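Local coordinates for disease resistance protein RRS1 (Arabidopsis thaliana, PDB 5W3X) that binds W-box DNA as a WRKY transcription factor and acts as an immune receptor against fungal and bacterial pathogens, at residues B[40-43]-B[49-52]. Residues are numbered along the deposited sequence; the frame is centred on the assembly and turned at random.
With ZN (zinc ion), chain G.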
# COMPACT_ATOMS: atom_id res chain seq x y z
N TYR B 40 11.75 -8.28 9.68
CA TYR B 40 12.89 -7.59 10.27
C TYR B 40 14.07 -7.65 9.32
O TYR B 40 14.18 -8.57 8.51
CB TYR B 40 13.29 -8.22 11.61
CG TYR B 40 12.20 -8.24 12.65
CD1 TYR B 40 11.24 -9.25 12.64
CD2 TYR B 40 12.12 -7.27 13.64
CE1 TYR B 40 10.24 -9.29 13.57
CE2 TYR B 40 11.11 -7.30 14.58
CZ TYR B 40 10.17 -8.32 14.54
OH TYR B 40 9.15 -8.38 15.46
N ARG B 41 14.96 -6.66 9.44
CA ARG B 41 16.23 -6.62 8.71
C ARG B 41 17.28 -6.22 9.72
O ARG B 41 16.92 -5.81 10.82
CB ARG B 41 16.14 -5.64 7.53
CG ARG B 41 15.63 -4.23 7.88
CD ARG B 41 16.78 -3.26 8.20
NE ARG B 41 16.31 -1.88 8.36
CZ ARG B 41 16.94 -0.95 9.06
NH1 ARG B 41 18.06 -1.24 9.70
NH2 ARG B 41 16.44 0.28 9.13
N CYS B 42 18.57 -6.42 9.43
CA CYS B 42 19.62 -6.15 10.42
C CYS B 42 19.80 -4.67 10.80
O CYS B 42 19.65 -3.78 9.97
CB CYS B 42 20.97 -6.70 9.95
SG CYS B 42 22.28 -6.49 11.20
N ALA B 43 20.15 -4.42 12.05
CA ALA B 43 20.41 -3.05 12.49
C ALA B 43 21.62 -2.44 11.79
O ALA B 43 21.80 -1.23 11.79
CB ALA B 43 20.61 -3.01 14.00
N GLY B 49 26.04 -2.61 5.19
CA GLY B 49 25.47 -3.28 4.03
C GLY B 49 24.97 -4.69 4.32
O GLY B 49 24.72 -5.46 3.39
N CYS B 50 24.81 -5.03 5.60
CA CYS B 50 24.39 -6.38 5.99
C CYS B 50 23.03 -6.74 5.38
O CYS B 50 22.10 -5.93 5.42
CB CYS B 50 24.35 -6.52 7.52
SG CYS B 50 23.89 -8.18 8.14
N LYS B 51 22.94 -7.94 4.82
CA LYS B 51 21.75 -8.34 4.07
C LYS B 51 20.81 -9.26 4.86
O LYS B 51 19.77 -9.69 4.35
CB LYS B 51 22.17 -9.03 2.77
CG LYS B 51 22.82 -8.09 1.76
CD LYS B 51 23.14 -8.82 0.46
CE LYS B 51 23.64 -7.86 -0.60
NZ LYS B 51 23.92 -8.55 -1.89
N ALA B 52 21.19 -9.55 6.10
CA ALA B 52 20.45 -10.49 6.92
C ALA B 52 19.04 -9.98 7.25
O ALA B 52 18.87 -8.86 7.73
CB ALA B 52 21.22 -10.78 8.20
ZN ZN G . 23.76 -7.99 10.27
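Cys42, at the end of strand 37-42, and Cys50, in the loop after helix 45-48, turn their side chains toward each other and share a zinc ion between their sulfurs. Zinc lies 2.3 Å from Cys42 SG and 2.1 Å from Cys50 SG. Both thiolates reach it in the same way: each SG stands anti to its own backbone N (chi1 -176° in Cys42, -178° in Cys50), which sets it beside its own carbonyl carbon, and from there the two sulfurs converge on the metal. The two residues also touch directly, with Cys42 CB 3.7 Å from Cys50 SG. Cysteine suits both places, being short enough to bring two backbones close and soft enough in its sulfur to bind zinc firmly; His74 ND1 and His76 NE2 complete the four ligands.

Ala52 packs beside this pair, its CB 4.4 Å from Cys42 CB, and its small methyl fits a buried spot that also touches His74. Its backbone serves both cysteines: Ala52 O accepts a weak bond from Cys42 N (3.0 Å), bent to 129° at the hydrogen, while Ala52 N points at Cys50 SG in a weak, long N-H...S bond that would offset some of the thiolate's charge. Arg41 turns its end away from the loop. Its NH1 donates to Cys42 O, which lies in the guanidinium plane, and its NE bonds a polar side chain of a different protein's chain. The two cysteines are half of the CCHH zinc site at one end of the four-stranded antiparallel sheet of the WRKY DNA-binding domain.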